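Local coordinates for protein protelomerase (Agrobacterium tumefaciens, PDB 4F43) that resolves replicated telomere junctions into covalently closed DNA hairpin ends and probably stays bound to protect them, at residues Q47-L52 with D85-L90; E199-T204 with E270-N275. The protein carries 1 engineered substitution. All blocks are in the same frame, centred on the assembly; numbering follows the deposited sequence.

How the interactions relate
Two buried apolar contacts lie on opposite sides of the chain's centre, with their own centres about 49 Å apart and nearest atoms about 31 Å apart. Interaction 1 comes first and closes before interaction 2 opens. It belongs to the helical N-terminal part of this construct, a fragment that includes the catalytic domain, where helix 46-59 meets the turn into helix 89-92. Interaction 2 lies within that telomere resolvase domain, between the edge strand 198-201 of the antiparallel sheet and helix 263-276. They share no helix or strand and do not touch; nearest atoms come within about 6 Å (interaction 1) and 12 Å (interaction 2) of the bound DNA, so neither contacts it directly.

Interaction 1 (Q47-L52 with D85-L90); sequences QDMQAL and DDHPML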
loop_
_atom_site.group_PDB
_atom_site.type_symbol
_atom_site.label_atom_id
_atom_site.label_comp_id
_atom_site.label_asym_id
_atom_site.label_seq_id
_atom_site.Cartn_x
_atom_site.Cartn_y
_atom_site.Cartn_z
ATOM N N GLN A 47 30.061 3.428 22.083
ATOM C CA GLN A 47 31.087 3.531 21.051
ATOM C C GLN A 47 31.114 2.261 20.212
ATOM O O GLN A 47 31.302 2.308 18.996
ATOM C CB GLN A 47 32.461 3.766 21.680
ATOM C CG GLN A 47 32.505 4.918 22.668
ATOM C CD GLN A 47 33.885 5.116 23.263
ATOM O OE1 GLN A 47 34.884 5.152 22.545
ATOM N NE2 GLN A 47 33.947 5.236 24.585
ATOM N N ASP A 48 30.922 1.125 20.874
ATOM C CA ASP A 48 30.901 -0.163 20.191
ATOM C C ASP A 48 29.598 -0.352 19.427
ATOM O O ASP A 48 29.571 -1.013 18.389
ATOM C CB ASP A 48 31.117 -1.309 21.181
ATOM C CG ASP A 48 32.513 -1.307 21.775
ATOM O OD1 ASP A 48 32.694 -0.733 22.870
ATOM O OD2 ASP A 48 33.430 -1.877 21.146
ATOM N N MET A 49 28.518 0.225 19.947
ATOM C CA MET A 49 27.256 0.261 19.221
ATOM C C MET A 49 27.475 1.028 17.927
ATOM O O MET A 49 27.100 0.574 16.842
ATOM C CB MET A 49 26.177 0.965 20.044
ATOM C CG MET A 49 25.828 0.288 21.354
ATOM S SD MET A 49 24.512 1.163 22.220
ATOM C CE MET A 49 24.353 0.168 23.698
ATOM N N GLN A 50 28.102 2.192 18.058
ATOM C CA GLN A 50 28.383 3.054 16.920
ATOM C C GLN A 50 29.278 2.355 15.904
ATOM O O GLN A 50 29.099 2.518 14.702
ATOM C CB GLN A 50 29.038 4.355 17.382
ATOM C CG GLN A 50 29.181 5.397 16.284
ATOM C CD GLN A 50 27.851 6.005 15.884
ATOM O OE1 GLN A 50 27.036 6.354 16.736
ATOM N NE2 GLN A 50 27.624 6.130 14.581
ATOM N N ALA A 51 30.242 1.581 16.391
ATOM C CA ALA A 51 31.140 0.842 15.509
ATOM C C ALA A 51 30.389 -0.254 14.758
ATOM O O ALA A 51 30.574 -0.439 13.551
ATOM C CB ALA A 51 32.293 0.247 16.303
ATOM N N LEU A 52 29.545 -0.976 15.488
ATOM C CA LEU A 52 28.735 -2.044 14.917
ATOM C C LEU A 52 27.848 -1.494 13.806
ATOM O O LEU A 52 27.788 -2.051 12.706
ATOM C CB LEU A 52 27.879 -2.693 16.009
ATOM C CG LEU A 52 27.174 -4.015 15.701
ATOM C CD1 LEU A 52 28.187 -5.106 15.389
ATOM C CD2 LEU A 52 26.281 -4.427 16.865
ATOM N N ASP A 85 11.768 0.396 22.910
ATOM C CA ASP A 85 11.749 1.751 22.376
ATOM C C ASP A 85 12.612 2.691 23.210
ATOM O O ASP A 85 12.522 3.911 23.074
ATOM C CB ASP A 85 10.314 2.281 22.332
ATOM C CG ASP A 85 9.395 1.415 21.495
ATOM O OD1 ASP A 85 9.838 0.926 20.433
ATOM O OD2 ASP A 85 8.229 1.222 21.899
ATOM N N ASP A 86 13.447 2.123 24.072
ATOM C CA ASP A 86 14.249 2.922 24.992
ATOM C C ASP A 86 15.744 2.737 24.757
ATOM O O ASP A 86 16.568 3.384 25.404
ATOM C CB ASP A 86 13.910 2.560 26.438
ATOM C CG ASP A 86 12.430 2.307 26.644
ATOM O OD1 ASP A 86 12.006 1.137 26.534
ATOM O OD2 ASP A 86 11.690 3.277 26.915
ATOM N N HIS A 87 16.091 1.851 23.829
ATOM C CA HIS A 87 17.489 1.527 23.575
ATOM C C HIS A 87 18.191 2.646 22.811
ATOM O O HIS A 87 17.646 3.181 21.846
ATOM C CB HIS A 87 17.597 0.208 22.810
ATOM C CG HIS A 87 18.908 -0.490 22.996
ATOM N ND1 HIS A 87 20.046 -0.140 22.302
ATOM C CD2 HIS A 87 19.262 -1.521 23.801
ATOM C CE1 HIS A 87 21.043 -0.923 22.670
ATOM N NE2 HIS A 87 20.594 -1.771 23.578
ATOM N N PRO A 88 19.412 3.003 23.246
ATOM C CA PRO A 88 20.208 4.083 22.651
ATOM C C PRO A 88 20.565 3.816 21.191
ATOM O O PRO A 88 20.849 4.755 20.446
ATOM C CB PRO A 88 21.480 4.090 23.505
ATOM C CG PRO A 88 21.078 3.467 24.794
ATOM C CD PRO A 88 20.079 2.418 24.421
ATOM N N MET A 89 20.549 2.548 20.794
ATOM C CA MET A 89 20.886 2.163 19.429
ATOM C C MET A 89 19.912 2.772 18.431
ATOM O O MET A 89 20.257 3.002 17.272
ATOM C CB MET A 89 20.885 0.641 19.287
ATOM C CG MET A 89 21.614 0.147 18.060
ATOM S SD MET A 89 23.261 0.865 17.980
ATOM C CE MET A 89 23.993 -0.129 16.692
ATOM N N LEU A 90 18.693 3.034 18.891
ATOM C CA LEU A 90 17.670 3.656 18.061
ATOM C C LEU A 90 18.063 5.077 17.673
ATOM O O LEU A 90 17.592 5.608 16.668
ATOM C CB LEU A 90 16.325 3.662 18.789
ATOM C CG LEU A 90 15.710 2.289 19.057
ATOM C CD1 LEU A 90 14.451 2.421 19.896
ATOM C CD2 LEU A 90 15.409 1.588 17.743
#
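M49, projecting from helix 46-59, packs against H87, P88 and M89 in a buried apolar contact between a helix and the turn that starts helix 89-92, in the helical N-terminal part of this construct. The side chains of M49, extended beyond CG, and H87 come from opposite directions, and M49 CE meets the ring obliquely at H87 CE1, 3.6 Å away. The methionine sulfur is also an oblique sulfur-aromatic neighbour, with M49 SD 5.1 Å from the centroid of the H87 ring. A capping bond restrains the ring: M89 N donates to H87 ND1 (3.1 Å, 159°), nearly in the imidazole plane, while P88 CD sits above one face, toward its rim. The bond limits rotation of the ring whose CE1 M49 meets. M89 bends at chi2 (52°), which carries its thioether back toward the other helix, where M89 SD sits 3.6 Å from M49 CB and M89 CE lies 3.2 Å from M49 O. Around the two methionines, F36 and M40 of helix 28-40 touch M89, and I79 of helix 65-82 touches it as well; M43 touches M49, and F83 meets the ring of H87.

Interaction 2 (E199-T204 with E270-N275); sequences EIPVLT and EVAYHN
L203 sets its CG anti to its own carbonyl carbon (chi1 -56°); chi2 (-177°) puts CD1 anti to CA, and the branch at CG turns CD2 toward V271 and A272 of helix 263-276. V271, with CG1 anti to the backbone N (chi1 172°), offers that methyl to the leucine, and the two side chains meet at a slant. Of the leucine branches, CD2 does most of the touching: L203 CD2 lies 4.0 Å from V271 CG1 and 4.1 Å from A272 CB, whereas L203 CD1 reaches only the valine, at 4.2 Å from V271 CG1. The small A272 is thus met by two partners, since P201 also presses in with its ring, P201 CG standing 4.1 Å from A272 CB. No hydrogen bond spans the two segments. The contact is purely van der Waals.

Neighbouring helices add to the packing: Y286 and I290 of helix 283-291 touch P201, and M150 of helix 140-151 touches L203. A polar tie lies beside this apolar patch: the carbonyl O of P201 is hydrogen-bonded to the hydroxyl of Y268, one turn earlier on the same helix as A272. Strand 198-201 is itself bound to strand 177-180 through backbone bonds between I200 and I178. Alanine and valine on one side, received by proline and leucine on the other, are the meeting points of helix 263-276 packing on the outermost strand, 198-201, of the antiparallel sheet and the loop after it, within the telomere resolvase catalytic domain.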
loop_
_atom_site.group_PDB
_atom_site.type_symbol
_atom_site.label_atom_id
_atom_site.label_comp_id
_atom_site.label_asym_id
_atom_site.label_seq_id
_atom_site.Cartn_x
_atom_site.Cartn_y
_atom_site.Cartn_z
ATOM N N GLU A 199 -17.701 6.355 5.016
ATOM C CA GLU A 199 -18.443 6.109 3.784
ATOM C C GLU A 199 -17.614 6.412 2.539
ATOM O O GLU A 199 -16.980 7.462 2.442
ATOM C CB GLU A 199 -19.734 6.933 3.778
ATOM C CG GLU A 199 -20.722 6.554 2.689
ATOM C CD GLU A 199 -22.035 7.305 2.809
ATOM O OE1 GLU A 199 -23.055 6.672 3.157
ATOM O OE2 GLU A 199 -22.048 8.528 2.560
ATOM N N ILE A 200 -17.625 5.480 1.590
ATOM C CA ILE A 200 -16.888 5.632 0.340
ATOM C C ILE A 200 -17.795 5.379 -0.863
ATOM O O ILE A 200 -18.737 4.594 -0.780
ATOM C CB ILE A 200 -15.688 4.665 0.270
ATOM C CG1 ILE A 200 -16.153 3.218 0.452
ATOM C CG2 ILE A 200 -14.649 5.029 1.313
ATOM C CD1 ILE A 200 -15.054 2.197 0.262
ATOM N N PRO A 201 -17.518 6.054 -1.988
ATOM C CA PRO A 201 -18.294 5.828 -3.210
ATOM C C PRO A 201 -17.875 4.542 -3.913
ATOM O O PRO A 201 -16.758 4.064 -3.718
ATOM C CB PRO A 201 -17.931 7.035 -4.075
ATOM C CG PRO A 201 -16.558 7.401 -3.632
ATOM C CD PRO A 201 -16.535 7.140 -2.153
ATOM N N VAL A 202 -18.774 3.991 -4.722
ATOM C CA VAL A 202 -18.470 2.818 -5.532
ATOM C C VAL A 202 -18.870 3.056 -6.985
ATOM O O VAL A 202 -19.738 3.878 -7.272
ATOM C CB VAL A 202 -19.174 1.555 -5.000
ATOM C CG1 VAL A 202 -18.500 1.075 -3.727
ATOM C CG2 VAL A 202 -20.645 1.827 -4.759
ATOM N N LEU A 203 -18.232 2.330 -7.898
ATOM C CA LEU A 203 -18.412 2.569 -9.327
ATOM C C LEU A 203 -19.411 1.605 -9.966
ATOM O O LEU A 203 -19.571 1.575 -11.185
ATOM C CB LEU A 203 -17.062 2.522 -10.047
ATOM C CG LEU A 203 -16.029 3.497 -9.472
ATOM C CD1 LEU A 203 -14.735 3.457 -10.264
ATOM C CD2 LEU A 203 -16.594 4.908 -9.429
ATOM N N THR A 204 -20.075 0.818 -9.128
ATOM C CA THR A 204 -21.195 -0.012 -9.560
ATOM C C THR A 204 -22.143 -0.161 -8.376
ATOM O O THR A 204 -21.787 0.202 -7.256
ATOM C CB THR A 204 -20.736 -1.398 -10.056
ATOM O OG1 THR A 204 -21.827 -2.066 -10.702
ATOM C CG2 THR A 204 -20.239 -2.243 -8.898
ATOM N N GLU A 270 -10.016 9.346 -9.768
ATOM C CA GLU A 270 -10.340 10.219 -10.893
ATOM C C GLU A 270 -11.802 10.098 -11.320
ATOM O O GLU A 270 -12.496 11.103 -11.488
ATOM C CB GLU A 270 -9.427 9.900 -12.078
ATOM C CG GLU A 270 -9.380 10.981 -13.143
ATOM C CD GLU A 270 -8.433 12.111 -12.783
ATOM O OE1 GLU A 270 -7.839 12.065 -11.685
ATOM O OE2 GLU A 270 -8.275 13.041 -13.601
ATOM N N VAL A 271 -12.263 8.862 -11.490
ATOM C CA VAL A 271 -13.624 8.606 -11.951
ATOM C C VAL A 271 -14.676 9.013 -10.919
ATOM O O VAL A 271 -15.654 9.684 -11.256
ATOM C CB VAL A 271 -13.823 7.128 -12.346
ATOM C CG1 VAL A 271 -15.292 6.841 -12.621
ATOM C CG2 VAL A 271 -12.974 6.786 -13.560
ATOM N N ALA A 272 -14.474 8.616 -9.665
ATOM C CA ALA A 272 -15.443 8.948 -8.624
ATOM C C ALA A 272 -15.491 10.449 -8.356
ATOM O O ALA A 272 -16.527 10.978 -7.951
ATOM C CB ALA A 272 -15.161 8.179 -7.353
ATOM N N TYR A 273 -14.373 11.136 -8.580
ATOM C CA TYR A 273 -14.394 12.593 -8.546
ATOM C C TYR A 273 -15.180 13.118 -9.741
ATOM O O TYR A 273 -15.939 14.078 -9.627
ATOM C CB TYR A 273 -12.982 13.181 -8.556
ATOM C CG TYR A 273 -12.976 14.689 -8.683
ATOM C CD1 TYR A 273 -13.154 15.499 -7.570
ATOM C CD2 TYR A 273 -12.804 15.301 -9.920
ATOM C CE1 TYR A 273 -13.158 16.878 -7.682
ATOM C CE2 TYR A 273 -12.805 16.676 -10.042
ATOM C CZ TYR A 273 -12.981 17.460 -8.921
ATOM O OH TYR A 273 -12.981 18.831 -9.040
ATOM N N HIS A 274 -14.989 12.476 -10.888
ATOM C CA HIS A 274 -15.648 12.897 -12.121
ATOM C C HIS A 274 -17.165 12.730 -12.045
ATOM O O HIS A 274 -17.907 13.417 -12.746
ATOM C CB HIS A 274 -15.096 12.102 -13.307
ATOM C CG HIS A 274 -15.590 12.578 -14.638
ATOM N ND1 HIS A 274 -16.794 12.176 -15.174
ATOM C CD2 HIS A 274 -15.036 13.418 -15.544
ATOM C CE1 HIS A 274 -16.963 12.751 -16.352
ATOM N NE2 HIS A 274 -15.911 13.509 -16.600
ATOM N N ASN A 275 -17.623 11.821 -11.190
ATOM C CA ASN A 275 -19.050 11.516 -11.108
ATOM C C ASN A 275 -19.782 12.048 -9.873
ATOM O O ASN A 275 -20.900 12.550 -9.983
ATOM C CB ASN A 275 -19.285 10.007 -11.230
ATOM C CG ASN A 275 -19.043 9.490 -12.635
ATOM O OD1 ASN A 275 -18.257 10.059 -13.392
ATOM N ND2 ASN A 275 -19.725 8.407 -12.993
#